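Local structure of cell division control protein 4 (Saccharomyces cerevisiae, 3V7D) at residues I48-T53 against R90-F95; K103-P108 against V439-K444; G376-A379 against R384-S387. The protein recognises phosphorylated target proteins, among them the CDK inhibitor SIC1, as the substrate-binding subunit of an SCF E3 ubiquitin ligase, marking them for proteasomal degradation. The protein carries 1 engineered substitution. One frame throughout, in Å; residues are numbered along the deposited sequence.

Overall arrangement
From the N terminus the chain first runs through the helical F-box region, where contact 1 sets residues 48-53, at the end of helix 43-49, against the first half of helix 87-106 and closes a largely helical loop. The same long helix carries on to contact 2, whose centre lies about 24 Å from that of contact 1; there its C-terminal end meets strand 435-442 and the turn after it. Contact 2 thus closes a loop of 330 residues holding most of the beta-propeller. Nested within that loop, contact 3 is a local hairpin between strands 373-378 and 384-389. No contacts cross. Helix 87-106 links the F-box helices to the propeller.

Contact 1 of 3, residues I48-T53 against R90-F95; sequences IIRKST and RLRLSF
Two arginines and one small apolar pair make this contact between the end of helix 43-49 and helix 87-106. The polar part brings Arg-50 and Arg-92 together, with NE of Arg-50 only 3.2 Å from NH2 of Arg-92. Both atoms are donors, so this is a meeting of like charges and not a bond. The guanidinium planes are turned 75° to each other, and both chains bend at their third torsion (61° in Arg-50, 53° in Arg-92) as they converge. Asp-89, one turn before Arg-92, probably accounts for the proximity: its OD1 forms a salt bridge with NH2 of Arg-92, its OD2 another with NH2 of Arg-50. Asn-46 takes NH1 of Arg-50, and NH2 of Arg-92 also bonds to a polar side chain of the partner protein chain.

The apolar part is a single methyl-to-methyl touch, CG2 of Thr-53 lying 3.6 Å from CD1 of Leu-91. With CG2 anti to the backbone N, OG1 sits beside that nitrogen and is bonded to Gln-87, while Leu-91 also packs on Trp-56 and Leu-60. The chemistry implies that the paired positive charges are tolerated here because one shared carboxylate probably offsets much of their repulsion.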
# COMPACT_ATOMS: atom_id res chain seq x y z
N ILE B 48 11.44 21.06 16.52
CA ILE B 48 11.74 21.11 15.09
C ILE B 48 11.24 19.88 14.33
O ILE B 48 10.63 20.00 13.27
CB ILE B 48 13.26 21.28 14.86
CG1 ILE B 48 13.70 22.70 15.24
CG2 ILE B 48 13.63 20.99 13.42
CD1 ILE B 48 15.20 22.92 15.13
N ILE B 49 11.49 18.70 14.88
CA ILE B 49 11.08 17.45 14.23
C ILE B 49 9.56 17.28 14.17
O ILE B 49 9.01 16.89 13.14
CB ILE B 49 11.72 16.24 14.93
CG1 ILE B 49 13.24 16.26 14.76
CG2 ILE B 49 11.13 14.94 14.40
CD1 ILE B 49 13.97 15.28 15.63
N ARG B 50 8.89 17.58 15.27
CA ARG B 50 7.44 17.41 15.34
C ARG B 50 6.69 18.51 14.61
O ARG B 50 5.46 18.58 14.65
CB ARG B 50 6.99 17.32 16.80
CG ARG B 50 7.61 16.14 17.54
CD ARG B 50 7.36 16.22 19.03
NE ARG B 50 5.94 16.21 19.35
CZ ARG B 50 5.44 16.52 20.54
NH1 ARG B 50 6.26 16.87 21.53
NH2 ARG B 50 4.13 16.49 20.75
N LYS B 51 7.43 19.36 13.91
CA LYS B 51 6.86 20.49 13.21
C LYS B 51 6.48 20.11 11.78
O LYS B 51 5.49 20.61 11.24
CB LYS B 51 7.89 21.62 13.17
CG LYS B 51 7.38 23.00 13.48
CD LYS B 51 8.56 23.98 13.43
CE LYS B 51 8.16 25.41 13.73
NZ LYS B 51 7.92 25.64 15.19
N SER B 52 7.26 19.23 11.17
CA SER B 52 7.06 18.92 9.75
C SER B 52 6.14 17.73 9.52
O SER B 52 6.29 16.68 10.14
CB SER B 52 8.40 18.67 9.06
OG SER B 52 9.08 17.60 9.67
N THR B 53 5.19 17.91 8.61
CA THR B 53 4.34 16.83 8.15
C THR B 53 5.14 15.99 7.16
O THR B 53 5.14 14.76 7.23
CB THR B 53 3.08 17.38 7.46
OG1 THR B 53 2.18 17.90 8.44
CG2 THR B 53 2.37 16.28 6.67
N ARG B 90 0.20 12.57 14.69
CA ARG B 90 -0.62 11.50 14.17
C ARG B 90 0.21 10.63 13.23
O ARG B 90 0.21 9.40 13.35
CB ARG B 90 -1.83 12.05 13.40
CG ARG B 90 -2.96 12.57 14.26
CD ARG B 90 -4.01 13.28 13.41
NE ARG B 90 -5.08 13.86 14.22
CZ ARG B 90 -5.85 14.87 13.82
NH1 ARG B 90 -5.67 15.41 12.62
NH2 ARG B 90 -6.80 15.34 14.62
N LEU B 91 0.91 11.28 12.31
CA LEU B 91 1.71 10.58 11.31
C LEU B 91 2.90 9.85 11.95
O LEU B 91 3.27 8.76 11.51
CB LEU B 91 2.20 11.54 10.23
CG LEU B 91 1.13 12.12 9.29
CD1 LEU B 91 1.78 13.08 8.31
CD2 LEU B 91 0.38 11.02 8.54
N ARG B 92 3.50 10.46 12.97
CA ARG B 92 4.60 9.82 13.69
C ARG B 92 4.11 8.57 14.42
O ARG B 92 4.73 7.51 14.33
CB ARG B 92 5.27 10.80 14.66
CG ARG B 92 6.22 10.12 15.66
CD ARG B 92 7.12 11.12 16.39
NE ARG B 92 6.35 12.19 17.01
CZ ARG B 92 5.89 12.15 18.26
NH1 ARG B 92 6.13 11.08 19.01
NH2 ARG B 92 5.20 13.17 18.75
N LEU B 93 2.99 8.69 15.13
CA LEU B 93 2.44 7.54 15.85
C LEU B 93 2.03 6.42 14.90
O LEU B 93 2.24 5.24 15.19
CB LEU B 93 1.25 7.96 16.72
CG LEU B 93 1.54 8.87 17.93
CD1 LEU B 93 0.47 8.69 19.00
CD2 LEU B 93 2.94 8.64 18.52
N SER B 94 1.45 6.79 13.76
CA SER B 94 1.08 5.82 12.74
C SER B 94 2.34 5.11 12.25
O SER B 94 2.34 3.89 12.08
CB SER B 94 0.38 6.51 11.57
OG SER B 94 0.04 5.59 10.56
N PHE B 95 3.40 5.87 12.03
CA PHE B 95 4.62 5.29 11.48
C PHE B 95 5.24 4.29 12.45
O PHE B 95 5.65 3.20 12.06
CB PHE B 95 5.65 6.35 11.10
CG PHE B 95 6.91 5.76 10.56
CD1 PHE B 95 7.03 5.47 9.21
CD2 PHE B 95 7.97 5.46 11.41
CE1 PHE B 95 8.18 4.91 8.71
CE2 PHE B 95 9.12 4.89 10.91
CZ PHE B 95 9.23 4.61 9.56

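Contact 2 of 3, residues K103-P108 against V439-K444; sequences KNWYNP and VNFKGK
A tryptophan from the end of a helix reaches in where two neighbouring blades of the beta-propeller meet, making a contact that is part aromatic packing and part hydrogen bond. Trp-105 lies in the last turn of helix 87-106, while its partners Phe-441, Gly-443 and Lys-444 belong to strand 435-442 and the turn leading into strand 445-452; strands 405-410 and 413-418 lie on the other side.

The two ends of the indole do different work. At the pyrrole end, NE1 donates to O of Gly-443 over 2.9 Å, a bond that is bent at the hydrogen (141°); the oxygen sits at the ring edge but is tilted from the indole plane. Next to it, CA of Lys-444 also lies near that edge, 4.4 Å from NE1. Gly-443 has a positive phi, which a glycine adopts readily, and its carbonyl is presented to the helix within the turn.

At the benzene end, CH2 of Trp-105 sits over one face of the Phe-441 ring, 3.9 Å from its CG. The two rings meet obliquely, their centroids 5.0 Å apart and their planes at 46°. Phe-441 has its CG wedged between backbone N and carbonyl carbon (chi1 68°), a rotamer that turns the ring face to the indole.

Other aromatic and aliphatic side chains complete the setting: Phe-463 stacks on Trp-105, Tyr-400 meets Phe-441 edge-to-face, and Ile-405 and Leu-446 touch both rings. The N-H of the buried tryptophan is thus satisfied by a backbone carbonyl of the exposed turn, at the border of an otherwise apolar cluster. Such docking of the helical linker against the WD40 propeller is typical of F-box proteins of the Cdc4 type, in which F-box and substrate-binding domains are joined by helices.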
# COMPACT_ATOMS: atom_id res chain seq x y z
N LYS B 103 8.20 -5.08 11.40
CA LYS B 103 9.39 -5.76 11.90
C LYS B 103 9.05 -7.15 12.45
O LYS B 103 9.82 -8.09 12.27
CB LYS B 103 10.10 -4.93 12.97
CG LYS B 103 11.15 -3.99 12.40
CD LYS B 103 11.75 -3.09 13.47
CE LYS B 103 13.10 -2.53 13.03
NZ LYS B 103 13.04 -1.91 11.68
N ASN B 104 7.89 -7.27 13.09
CA ASN B 104 7.42 -8.57 13.56
C ASN B 104 7.15 -9.53 12.40
O ASN B 104 7.61 -10.66 12.42
CB ASN B 104 6.18 -8.41 14.45
CG ASN B 104 6.48 -7.70 15.75
OD1 ASN B 104 7.63 -7.67 16.21
ND2 ASN B 104 5.46 -7.12 16.36
N TRP B 105 6.41 -9.06 11.40
CA TRP B 105 6.17 -9.83 10.18
C TRP B 105 7.48 -10.31 9.53
O TRP B 105 7.54 -11.42 9.00
CB TRP B 105 5.41 -8.99 9.15
CG TRP B 105 3.92 -8.96 9.29
CD1 TRP B 105 3.18 -8.08 10.03
CD2 TRP B 105 2.98 -9.83 8.64
NE1 TRP B 105 1.84 -8.36 9.89
CE2 TRP B 105 1.69 -9.43 9.05
CE3 TRP B 105 3.11 -10.92 7.77
CZ2 TRP B 105 0.53 -10.08 8.61
CZ3 TRP B 105 1.96 -11.56 7.34
CH2 TRP B 105 0.69 -11.14 7.76
N TYR B 106 8.50 -9.46 9.58
CA TYR B 106 9.78 -9.74 8.92
C TYR B 106 10.74 -10.55 9.79
O TYR B 106 11.70 -11.13 9.28
CB TYR B 106 10.47 -8.44 8.52
CG TYR B 106 9.99 -7.82 7.21
CD1 TYR B 106 9.06 -8.47 6.41
CD2 TYR B 106 10.49 -6.60 6.78
CE1 TYR B 106 8.63 -7.91 5.22
CE2 TYR B 106 10.06 -6.03 5.59
CZ TYR B 106 9.14 -6.69 4.82
OH TYR B 106 8.72 -6.13 3.63
N ASN B 107 10.50 -10.59 11.10
CA ASN B 107 11.39 -11.31 12.00
C ASN B 107 11.13 -12.82 12.00
O ASN B 107 10.11 -13.28 12.52
CB ASN B 107 11.25 -10.77 13.42
CG ASN B 107 12.32 -11.30 14.36
OD1 ASN B 107 13.07 -12.21 14.02
ND2 ASN B 107 12.38 -10.73 15.56
N PRO B 108 12.06 -13.60 11.43
CA PRO B 108 11.89 -15.06 11.33
C PRO B 108 11.84 -15.74 12.70
O PRO B 108 11.46 -16.90 12.80
CB PRO B 108 13.13 -15.51 10.56
CG PRO B 108 14.16 -14.48 10.87
CD PRO B 108 13.41 -13.17 11.02
N VAL B 439 -7.09 -16.57 2.38
CA VAL B 439 -6.21 -15.82 3.26
C VAL B 439 -6.35 -14.32 3.00
O VAL B 439 -6.54 -13.88 1.86
CB VAL B 439 -4.73 -16.29 3.14
CG1 VAL B 439 -4.08 -15.75 1.87
CG2 VAL B 439 -3.94 -15.85 4.34
N ASN B 440 -6.27 -13.53 4.06
CA ASN B 440 -6.44 -12.09 3.98
C ASN B 440 -5.72 -11.48 5.17
O ASN B 440 -5.76 -12.02 6.28
CB ASN B 440 -7.94 -11.74 4.03
CG ASN B 440 -8.23 -10.30 3.61
OD1 ASN B 440 -7.57 -9.36 4.06
ND2 ASN B 440 -9.22 -10.12 2.74
N PHE B 441 -5.03 -10.36 4.96
CA PHE B 441 -4.41 -9.68 6.08
C PHE B 441 -4.45 -8.17 5.95
O PHE B 441 -4.51 -7.63 4.84
CB PHE B 441 -2.97 -10.18 6.31
CG PHE B 441 -2.00 -9.79 5.22
CD1 PHE B 441 -1.36 -8.55 5.24
CD2 PHE B 441 -1.70 -10.67 4.20
CE1 PHE B 441 -0.47 -8.20 4.25
CE2 PHE B 441 -0.81 -10.32 3.20
CZ PHE B 441 -0.19 -9.08 3.22
N LYS B 442 -4.42 -7.50 7.09
CA LYS B 442 -4.29 -6.05 7.14
C LYS B 442 -3.59 -5.68 8.43
O LYS B 442 -4.05 -6.04 9.52
CB LYS B 442 -5.65 -5.36 7.04
CG LYS B 442 -5.55 -3.87 6.73
CD LYS B 442 -6.91 -3.19 6.62
CE LYS B 442 -7.56 -2.98 7.98
NZ LYS B 442 -8.72 -2.04 7.91
N GLY B 443 -2.47 -4.98 8.32
CA GLY B 443 -1.71 -4.56 9.48
C GLY B 443 -1.25 -5.72 10.35
O GLY B 443 -0.51 -6.59 9.90
N LYS B 444 -1.71 -5.72 11.60
CA LYS B 444 -1.24 -6.68 12.59
C LYS B 444 -1.99 -8.01 12.52
O LYS B 444 -1.63 -8.96 13.22
CB LYS B 444 -1.40 -6.10 13.99
CG LYS B 444 -2.82 -5.64 14.29
CD LYS B 444 -2.96 -5.07 15.70
CE LYS B 444 -3.38 -6.15 16.68
NZ LYS B 444 -3.15 -5.72 18.08

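Contact 3 of 3, residues G376-A379 against R384-S387; sequences GWDA and RKFS
Gly-376 and Phe-386 pair across an antiparallel beta hairpin of the WD40 propeller, and a classic beta bulge shifts the register there: Lys-385 and Phe-386 both lie opposite Gly-376. The strands are tightest at this point. N of Gly-376 donates to O of Phe-386 at 2.8 Å, while O of Gly-376 accepts two bonds from one face of its carbonyl plane, from N of Lys-385 at 2.8 Å and from N of Phe-386 at 3.3 Å.

The Phe-386 ring folds back over the glycine. Its CG stands between backbone N and carbonyl carbon (chi1 58°), which lays one ring face against CA of Gly-376 in a CH-pi contact 3.5 Å from the centroid. The ring also meets Phe-364, edge-to-face, and Val-366. Replacing the phenylalanine with a serine would probably leave the Gly-376 CA without its aromatic cover and open a gap beside Phe-364.

The looser side carries long, charged chains. Extended from CG to NE, Arg-384 runs alongside Trp-377, and CH2 of Trp-377 lies over one face of its guanidinium, off centre, the two planes 54° apart; NH2 of Arg-384 is held by O of Gln-349. Lys-385 instead curls, bent at its second and third torsions, and brings CG to 3.4 Å from N of Asp-378. Its NZ stops short of a salt bridge with Asp-378, whose OD2 is bonded to Asn-380 and Asp-381; one water bridges the charges, donating to OD1 of Asp-378 at 2.7 Å and accepting from NZ of Lys-385 at 2.8 Å.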
# COMPACT_ATOMS: atom_id res chain seq x y z
N GLY B 376 5.28 -11.87 -9.43
CA GLY B 376 5.10 -10.46 -9.15
C GLY B 376 5.55 -9.60 -10.31
O GLY B 376 6.68 -9.71 -10.79
N TRP B 377 4.66 -8.73 -10.77
CA TRP B 377 4.97 -7.82 -11.85
C TRP B 377 4.81 -6.39 -11.36
O TRP B 377 3.94 -6.10 -10.54
CB TRP B 377 4.03 -8.04 -13.03
CG TRP B 377 3.70 -9.47 -13.31
CD1 TRP B 377 2.76 -10.24 -12.68
CD2 TRP B 377 4.27 -10.31 -14.32
NE1 TRP B 377 2.72 -11.49 -13.22
CE2 TRP B 377 3.64 -11.57 -14.24
CE3 TRP B 377 5.26 -10.12 -15.30
CZ2 TRP B 377 3.97 -12.63 -15.08
CZ3 TRP B 377 5.58 -11.17 -16.13
CH2 TRP B 377 4.94 -12.41 -16.02
N ASP B 378 5.64 -5.49 -11.88
CA ASP B 378 5.53 -4.08 -11.55
C ASP B 378 4.14 -3.60 -11.95
O ASP B 378 3.68 -3.86 -13.05
CB ASP B 378 6.60 -3.28 -12.27
CG ASP B 378 6.61 -1.83 -11.86
OD1 ASP B 378 7.31 -1.50 -10.88
OD2 ASP B 378 5.90 -1.03 -12.50
N ALA B 379 3.46 -2.90 -11.04
CA ALA B 379 2.07 -2.52 -11.29
C ALA B 379 1.92 -1.52 -12.43
O ALA B 379 0.82 -1.30 -12.92
CB ALA B 379 1.42 -1.99 -10.02
N ARG B 384 9.36 -7.86 -14.43
CA ARG B 384 9.34 -8.94 -13.44
C ARG B 384 9.99 -8.52 -12.12
O ARG B 384 11.15 -8.11 -12.09
CB ARG B 384 10.05 -10.17 -14.01
CG ARG B 384 9.32 -10.79 -15.19
CD ARG B 384 10.10 -11.94 -15.82
NE ARG B 384 9.38 -12.51 -16.96
CZ ARG B 384 8.62 -13.60 -16.90
NH1 ARG B 384 8.48 -14.24 -15.75
NH2 ARG B 384 8.00 -14.04 -17.99
N LYS B 385 9.23 -8.61 -11.04
CA LYS B 385 9.73 -8.17 -9.73
C LYS B 385 10.06 -9.34 -8.82
O LYS B 385 11.07 -9.32 -8.13
CB LYS B 385 8.74 -7.24 -9.05
CG LYS B 385 8.30 -6.08 -9.92
CD LYS B 385 9.48 -5.29 -10.43
CE LYS B 385 10.16 -4.53 -9.31
NZ LYS B 385 11.07 -3.48 -9.86
N PHE B 386 9.21 -10.36 -8.81
CA PHE B 386 9.48 -11.56 -8.03
C PHE B 386 8.83 -12.82 -8.58
O PHE B 386 7.90 -12.76 -9.38
CB PHE B 386 9.15 -11.36 -6.54
CG PHE B 386 7.71 -10.98 -6.25
CD1 PHE B 386 6.71 -11.93 -6.21
CD2 PHE B 386 7.38 -9.66 -5.97
CE1 PHE B 386 5.40 -11.59 -5.93
CE2 PHE B 386 6.07 -9.30 -5.69
CZ PHE B 386 5.08 -10.27 -5.67
N SER B 387 9.34 -13.96 -8.14
CA SER B 387 8.87 -15.25 -8.61
C SER B 387 8.95 -16.26 -7.48
O SER B 387 10.00 -16.41 -6.85
CB SER B 387 9.72 -15.72 -9.80
OG SER B 387 9.34 -17.02 -10.21
O HOH W 1 10.03 -1.17 -11.05